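Local coordinates for protein hemoglobin subunit beta (Mustelus griseus, PDB 1GCV) that carries oxygen in the blood from the gills to the peripheral tissues, binding it at a heme iron as the beta chain of an alpha2-beta2 hemoglobin, at residues B[13-18]-B[118-123]; B[73-78]-B[125-130]. All coordinates share one frame; numbering follows the deposited sequence.

In the fold
Both contacts draw on the C-terminal helix 114-132 of this all-helical globin chain, the H helix of the family. Contact 1 joins its first half, residues 118-123, to the end of helix 5-17, the A helix; contact 2 joins the following part, residues 125-130, to residues 73-78, where helix 71-74 gives way to helix 76-86. Their centres are about 17 Å apart. Along the chain the order is 13-18, 73-78, 118-123, 125-130, so the segments alternate. One late helix thus ties together an early helix, distant from the iron, and the helix start that leads to the proximal ligand His-82, and contact 2 borders the heme.

Contact 1 of 2, residues B[13-18]-B[118-123]; sequences KTFQGT and GIWDKF
Trp-120 crosses from helix 114-132 to meet Thr-14 and Phe-15 near the end of helix 5-17. Its CB leaves the helix roughly across the line between the two segments, and the first torsion (chi1 -77°) sets CG anti to the carbonyl carbon, carrying the indole out to the other helix. On the pyrrole side NE1 gives its hydrogen bond to Glu-10 OE1, on the preceding turn of helix 5-17. Further out the benzo edge does the touching. Trp-120 CZ2 is 3.5 Å from Thr-14 CB, which lies in the indole plane, and 3.6 Å from Thr-14 CG2; Thr-14 OG1 sits at the same edge, 3.5 Å from Trp-120 CZ2. At the tip, Trp-120 CH2 is 3.9 Å from Thr-14 CG2 and 4.1 Å from Phe-15 CE1. Next along the rim, Trp-120 CZ3 also meets Phe-15 CE1, at 4.1 Å, as the phenyl ring slants past the end of the indole. Replacing Trp-120 with an alanine would probably open a gap beside Thr-14 and Phe-15 and leave Glu-10 OE1 without its indole donor. Leu-104 and Arg-108 bring helix 93-108 against the same indole, while Phe-15 packs on Leu-61 and Val-65 of helix 50-66. Thr-14 OG1 is hydrogen-bonded to Glu-10 O, one turn back, so it merely packs against the indole C-H edge. The A-to-H junction of this globin is therefore mostly apolar at its buried centre, and the indole N-H is satisfied by a carboxylate from the opposing helix.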
loop_
_atom_site.group_PDB
_atom_site.type_symbol
_atom_site.label_atom_id
_atom_site.label_comp_id
_atom_site.label_asym_id
_atom_site.label_seq_id
_atom_site.Cartn_x
_atom_site.Cartn_y
_atom_site.Cartn_z
ATOM N N LYS B 13 26.294 -13.893 -7.147
ATOM C CA LYS B 13 27.597 -13.243 -7.179
ATOM C C LYS B 13 27.744 -12.177 -6.096
ATOM O O LYS B 13 28.789 -12.084 -5.454
ATOM C CB LYS B 13 27.846 -12.615 -8.551
ATOM C CG LYS B 13 28.978 -13.275 -9.331
ATOM C CD LYS B 13 28.577 -14.661 -9.838
ATOM C CE LYS B 13 28.980 -15.765 -8.862
ATOM N NZ LYS B 13 28.135 -16.990 -8.999
ATOM N N THR B 14 26.702 -11.373 -5.893
ATOM C CA THR B 14 26.744 -10.319 -4.878
ATOM C C THR B 14 26.912 -10.905 -3.484
ATOM O O THR B 14 27.601 -10.335 -2.637
ATOM C CB THR B 14 25.459 -9.464 -4.893
ATOM O OG1 THR B 14 25.325 -8.832 -6.169
ATOM C CG2 THR B 14 25.513 -8.385 -3.809
ATOM N N PHE B 15 26.285 -12.047 -3.246
ATOM C CA PHE B 15 26.375 -12.684 -1.946
ATOM C C PHE B 15 27.724 -13.331 -1.688
ATOM O O PHE B 15 28.098 -13.560 -0.538
ATOM C CB PHE B 15 25.279 -13.729 -1.804
ATOM C CG PHE B 15 24.110 -13.243 -1.033
ATOM C CD1 PHE B 15 23.042 -12.644 -1.682
ATOM C CD2 PHE B 15 24.099 -13.330 0.351
ATOM C CE1 PHE B 15 21.982 -12.134 -0.961
ATOM C CE2 PHE B 15 23.047 -12.825 1.079
ATOM C CZ PHE B 15 21.985 -12.224 0.424
ATOM N N GLN B 16 28.453 -13.624 -2.756
ATOM C CA GLN B 16 29.753 -14.259 -2.629
ATOM C C GLN B 16 30.906 -13.255 -2.702
ATOM O O GLN B 16 32.011 -13.548 -2.250
ATOM C CB GLN B 16 29.906 -15.334 -3.715
ATOM C CG GLN B 16 31.231 -15.312 -4.462
ATOM C CD GLN B 16 31.078 -15.613 -5.939
ATOM O OE1 GLN B 16 31.598 -14.885 -6.790
ATOM N NE2 GLN B 16 30.361 -16.688 -6.254
ATOM N N GLY B 17 30.644 -12.070 -3.251
ATOM C CA GLY B 17 31.690 -11.065 -3.386
ATOM C C GLY B 17 31.491 -9.742 -2.662
ATOM O O GLY B 17 32.365 -8.873 -2.703
ATOM N N THR B 18 30.343 -9.577 -2.013
ATOM C CA THR B 18 30.056 -8.352 -1.267
ATOM C C THR B 18 29.876 -8.737 0.200
ATOM O O THR B 18 29.423 -9.841 0.510
ATOM C CB THR B 18 28.757 -7.642 -1.791
ATOM O OG1 THR B 18 29.017 -7.038 -3.064
ATOM C CG2 THR B 18 28.298 -6.546 -0.827
ATOM N N GLY B 118 15.838 -3.625 -10.202
ATOM C CA GLY B 118 14.695 -4.464 -10.520
ATOM C C GLY B 118 14.908 -5.920 -10.134
ATOM O O GLY B 118 13.977 -6.581 -9.688
ATOM N N ILE B 119 16.131 -6.424 -10.299
ATOM C CA ILE B 119 16.439 -7.807 -9.954
ATOM C C ILE B 119 16.347 -8.015 -8.438
ATOM O O ILE B 119 15.784 -9.003 -7.968
ATOM C CB ILE B 119 17.854 -8.197 -10.434
ATOM C CG1 ILE B 119 17.922 -8.121 -11.961
ATOM C CG2 ILE B 119 18.202 -9.607 -9.963
ATOM C CD1 ILE B 119 19.317 -8.318 -12.526
ATOM N N TRP B 120 16.901 -7.076 -7.680
ATOM C CA TRP B 120 16.873 -7.148 -6.226
ATOM C C TRP B 120 15.463 -6.964 -5.684
ATOM O O TRP B 120 15.063 -7.618 -4.725
ATOM C CB TRP B 120 17.806 -6.091 -5.652
ATOM C CG TRP B 120 19.214 -6.525 -5.773
ATOM C CD1 TRP B 120 20.110 -6.162 -6.739
ATOM C CD2 TRP B 120 19.881 -7.470 -4.937
ATOM N NE1 TRP B 120 21.297 -6.830 -6.556
ATOM C CE2 TRP B 120 21.183 -7.639 -5.457
ATOM C CE3 TRP B 120 19.505 -8.195 -3.798
ATOM C CZ2 TRP B 120 22.114 -8.504 -4.873
ATOM C CZ3 TRP B 120 20.429 -9.055 -3.219
ATOM C CH2 TRP B 120 21.720 -9.202 -3.759
ATOM N N ASP B 121 14.708 -6.068 -6.305
ATOM C CA ASP B 121 13.332 -5.821 -5.893
ATOM C C ASP B 121 12.559 -7.124 -6.044
ATOM O O ASP B 121 11.782 -7.513 -5.176
ATOM C CB ASP B 121 12.713 -4.746 -6.790
ATOM C CG ASP B 121 11.312 -4.366 -6.366
ATOM O OD1 ASP B 121 10.350 -4.839 -6.995
ATOM O OD2 ASP B 121 11.172 -3.589 -5.401
ATOM N N LYS B 122 12.794 -7.793 -7.166
ATOM C CA LYS B 122 12.143 -9.056 -7.476
ATOM C C LYS B 122 12.537 -10.110 -6.461
ATOM O O LYS B 122 11.694 -10.852 -5.963
ATOM C CB LYS B 122 12.549 -9.510 -8.876
ATOM C CG LYS B 122 11.873 -10.777 -9.331
ATOM C CD LYS B 122 12.495 -11.269 -10.623
ATOM C CE LYS B 122 11.506 -12.089 -11.425
ATOM N NZ LYS B 122 12.194 -13.131 -12.227
ATOM N N PHE B 123 13.826 -10.171 -6.146
ATOM C CA PHE B 123 14.305 -11.141 -5.179
ATOM C C PHE B 123 13.699 -10.912 -3.800
ATOM O O PHE B 123 13.255 -11.860 -3.156
ATOM C CB PHE B 123 15.829 -11.097 -5.075
ATOM C CG PHE B 123 16.398 -12.110 -4.116
ATOM C CD1 PHE B 123 16.238 -13.475 -4.350
ATOM C CD2 PHE B 123 17.079 -11.701 -2.972
ATOM C CE1 PHE B 123 16.745 -14.417 -3.458
ATOM C CE2 PHE B 123 17.591 -12.639 -2.075
ATOM C CZ PHE B 123 17.423 -14.000 -2.320
#

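Contact 2 of 2, residues B[73-78]-B[125-130]; sequences TLFKDL and EVVIDA. With HEM (protoporphyrin IX containing Fe), chain F.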
loop_
_atom_site.group_PDB
_atom_site.type_symbol
_atom_site.label_atom_id
_atom_site.label_comp_id
_atom_site.label_asym_id
_atom_site.label_seq_id
_atom_site.Cartn_x
_atom_site.Cartn_y
_atom_site.Cartn_z
ATOM N N THR B 73 9.244 -23.211 0.557
ATOM C CA THR B 73 9.384 -24.436 1.358
ATOM C C THR B 73 10.527 -24.310 2.365
ATOM O O THR B 73 10.440 -24.796 3.492
ATOM C CB THR B 73 9.655 -25.699 0.476
ATOM O OG1 THR B 73 9.537 -25.372 -0.913
ATOM C CG2 THR B 73 8.664 -26.798 0.805
ATOM N N LEU B 74 11.595 -23.644 1.945
ATOM C CA LEU B 74 12.770 -23.436 2.780
ATOM C C LEU B 74 12.498 -22.523 3.980
ATOM O O LEU B 74 13.051 -22.734 5.056
ATOM C CB LEU B 74 13.894 -22.849 1.921
ATOM C CG LEU B 74 15.199 -22.421 2.594
ATOM C CD1 LEU B 74 16.168 -23.601 2.641
ATOM C CD2 LEU B 74 15.805 -21.251 1.831
ATOM N N PHE B 75 11.644 -21.515 3.794
ATOM C CA PHE B 75 11.320 -20.556 4.854
ATOM C C PHE B 75 10.033 -20.880 5.620
ATOM O O PHE B 75 9.562 -20.065 6.414
ATOM C CB PHE B 75 11.194 -19.137 4.264
ATOM C CG PHE B 75 12.509 -18.406 4.100
ATOM C CD1 PHE B 75 12.525 -17.089 3.657
ATOM C CD2 PHE B 75 13.722 -19.027 4.377
ATOM C CE1 PHE B 75 13.725 -16.400 3.489
ATOM C CE2 PHE B 75 14.929 -18.346 4.212
ATOM C CZ PHE B 75 14.927 -17.029 3.766
ATOM N N LYS B 76 9.464 -22.059 5.399
ATOM C CA LYS B 76 8.225 -22.420 6.083
ATOM C C LYS B 76 8.307 -22.293 7.602
ATOM O O LYS B 76 7.420 -21.714 8.228
ATOM C CB LYS B 76 7.798 -23.842 5.711
ATOM C CG LYS B 76 6.295 -23.993 5.540
ATOM C CD LYS B 76 5.802 -25.321 6.088
ATOM C CE LYS B 76 5.944 -26.432 5.051
ATOM N NZ LYS B 76 5.587 -25.979 3.671
ATOM N N ASP B 77 9.369 -22.833 8.193
ATOM C CA ASP B 77 9.546 -22.773 9.638
ATOM C C ASP B 77 9.917 -21.380 10.114
ATOM O O ASP B 77 9.444 -20.933 11.156
ATOM C CB ASP B 77 10.617 -23.765 10.078
ATOM C CG ASP B 77 10.073 -25.164 10.244
ATOM O OD1 ASP B 77 8.856 -25.307 10.508
ATOM O OD2 ASP B 77 10.862 -26.120 10.108
ATOM N N LEU B 78 10.779 -20.704 9.361
ATOM C CA LEU B 78 11.202 -19.347 9.700
ATOM C C LEU B 78 9.965 -18.455 9.715
ATOM O O LEU B 78 9.827 -17.564 10.555
ATOM C CB LEU B 78 12.199 -18.831 8.659
ATOM C CG LEU B 78 12.818 -17.457 8.900
ATOM C CD1 LEU B 78 13.433 -17.428 10.273
ATOM C CD2 LEU B 78 13.871 -17.169 7.844
ATOM N N GLU B 125 10.975 -9.444 -3.096
ATOM C CA GLU B 125 9.539 -9.645 -3.175
ATOM C C GLU B 125 9.268 -11.138 -2.942
ATOM O O GLU B 125 8.314 -11.501 -2.255
ATOM C CB GLU B 125 9.051 -9.226 -4.554
ATOM C CG GLU B 125 7.708 -8.558 -4.580
ATOM C CD GLU B 125 7.087 -8.638 -5.961
ATOM O OE1 GLU B 125 7.711 -8.122 -6.917
ATOM O OE2 GLU B 125 5.987 -9.223 -6.093
ATOM N N VAL B 126 10.119 -11.996 -3.511
ATOM C CA VAL B 126 9.980 -13.448 -3.362
ATOM C C VAL B 126 10.256 -13.864 -1.916
ATOM O O VAL B 126 9.601 -14.760 -1.380
ATOM C CB VAL B 126 10.961 -14.217 -4.307
ATOM C CG1 VAL B 126 11.084 -15.679 -3.878
ATOM C CG2 VAL B 126 10.477 -14.126 -5.739
ATOM N N VAL B 127 11.229 -13.207 -1.292
ATOM C CA VAL B 127 11.597 -13.496 0.090
ATOM C C VAL B 127 10.518 -13.028 1.092
ATOM O O VAL B 127 10.241 -13.723 2.070
ATOM C CB VAL B 127 12.975 -12.862 0.420
ATOM C CG1 VAL B 127 13.147 -12.697 1.913
ATOM C CG2 VAL B 127 14.088 -13.743 -0.140
ATOM N N ILE B 128 9.908 -11.867 0.838
ATOM C CA ILE B 128 8.847 -11.327 1.701
ATOM C C ILE B 128 7.635 -12.262 1.660
ATOM O O ILE B 128 7.010 -12.541 2.678
ATOM C CB ILE B 128 8.369 -9.924 1.223
ATOM C CG1 ILE B 128 9.516 -8.911 1.275
ATOM C CG2 ILE B 128 7.203 -9.460 2.073
ATOM C CD1 ILE B 128 10.071 -8.659 2.649
ATOM N N ASP B 129 7.311 -12.733 0.461
ATOM C CA ASP B 129 6.187 -13.634 0.241
ATOM C C ASP B 129 6.397 -14.973 0.947
ATOM O O ASP B 129 5.486 -15.495 1.575
ATOM C CB ASP B 129 5.995 -13.840 -1.269
ATOM C CG ASP B 129 5.139 -15.051 -1.597
ATOM O OD1 ASP B 129 5.690 -16.057 -2.101
ATOM O OD2 ASP B 129 3.915 -14.994 -1.358
ATOM N N ALA B 130 7.603 -15.520 0.853
ATOM C CA ALA B 130 7.912 -16.795 1.488
ATOM C C ALA B 130 7.836 -16.692 3.008
ATOM O O ALA B 130 7.285 -17.565 3.669
ATOM C CB ALA B 130 9.304 -17.267 1.064
HETATM C CHA HEM F . 14.808 -13.708 14.174
HETATM C CHB HEM F . 15.389 -13.967 9.354
HETATM C CHC HEM F . 13.081 -9.704 8.901
HETATM C CHD HEM F . 12.421 -9.501 13.707
HETATM C C1A HEM F . 15.182 -14.115 12.889
HETATM C C2A HEM F . 15.980 -15.285 12.592
HETATM C C3A HEM F . 16.132 -15.356 11.253
HETATM C C4A HEM F . 15.455 -14.213 10.706
HETATM C CMA HEM F . 16.822 -16.458 10.464
HETATM C CAA HEM F . 16.553 -16.274 13.571
HETATM C CBA HEM F . 15.523 -17.349 13.798
HETATM C CGA HEM F . 15.686 -18.022 15.137
HETATM O O1A HEM F . 15.751 -19.267 15.167
HETATM O O2A HEM F . 15.750 -17.305 16.161
HETATM C C1B HEM F . 14.749 -12.875 8.811
HETATM C C2B HEM F . 14.775 -12.589 7.395
HETATM C C3B HEM F . 14.180 -11.346 7.248
HETATM C C4B HEM F . 13.736 -10.915 8.598
HETATM C CMB HEM F . 15.316 -13.533 6.306
HETATM C CAB HEM F . 14.119 -10.623 6.051
HETATM C CBB HEM F . 12.929 -10.087 5.513
HETATM C C1C HEM F . 12.660 -9.284 10.182
HETATM C C2C HEM F . 12.065 -7.973 10.487
HETATM C C3C HEM F . 11.814 -7.970 11.834
HETATM C C4C HEM F . 12.332 -9.224 12.357
HETATM C CMC HEM F . 11.847 -6.794 9.535
HETATM C CAC HEM F . 11.107 -7.015 12.582
HETATM C CBC HEM F . 11.297 -5.627 12.495
HETATM C C1D HEM F . 12.987 -10.644 14.228
HETATM C C2D HEM F . 13.110 -10.874 15.647
HETATM C C3D HEM F . 13.809 -12.026 15.787
HETATM C C4D HEM F . 14.058 -12.549 14.451
HETATM C CMD HEM F . 12.516 -10.018 16.757
HETATM C CAD HEM F . 14.288 -12.646 17.095
HETATM C CBD HEM F . 15.322 -11.768 17.778
HETATM C CGD HEM F . 16.381 -12.569 18.504
HETATM O O1D HEM F . 17.485 -12.020 18.720
HETATM O O2D HEM F . 16.109 -13.739 18.859
HETATM N NA HEM F . 14.829 -13.458 11.712
HETATM N NB HEM F . 14.075 -11.879 9.549
HETATM N NC HEM F . 12.816 -10.056 11.346
HETATM N ND HEM F . 13.543 -11.682 13.488
HETATM FE FE HEM F . 13.589 -11.905 11.499
#
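Phe-75 fills the angle between the two segments, and its apolar contacts with Ala-130 and Val-127 are the whole of the touch across them. Ala-130 CB lies obliquely to the ring, 4.1 Å from Phe-75 CD1. Val-127 meets the ring at its edge: Val-127 CG1, anti to its own backbone N (chi1 159°), stands 4.1 Å from Phe-75 CE1. From helix 50-66, Ala-60 and Ala-64 also pack against this phenylalanine.

Face contact comes from within residues 73-78. Leu-78 CD2 sits over the centre of the Phe-75 ring, 3.9 Å above its plane.

Heme contact is made by the same leucine. CG anti to the backbone N (chi1 -176°) carries both methyls up to the heme edge: Leu-78 CD1 lies 3.5 Å from both heme CMA and heme C3A, and Leu-78 CD2 reaches heme CHB at 3.9 Å. The heme methyl CMB approaches the Phe-75 ring obliquely.

Polar bonds run to residues outside the two segments. Asp-129 OD1 forms a salt bridge with Lys-72 NZ, adding a charged link between the same parts of the chain. Leu-78 O accepts a hydrogen bond from ND1 of His-82, the proximal iron ligand, which would help fix the rotation of that imidazole, as in other globins.

Leu-78 thus links the porphyrin to the face of Phe-75, and Phe-75 in turn rests on Val-127 and Ala-130. With no hydrogen bond across the two segments, the seat of the proximal helix on helix 114-132 is apolar here.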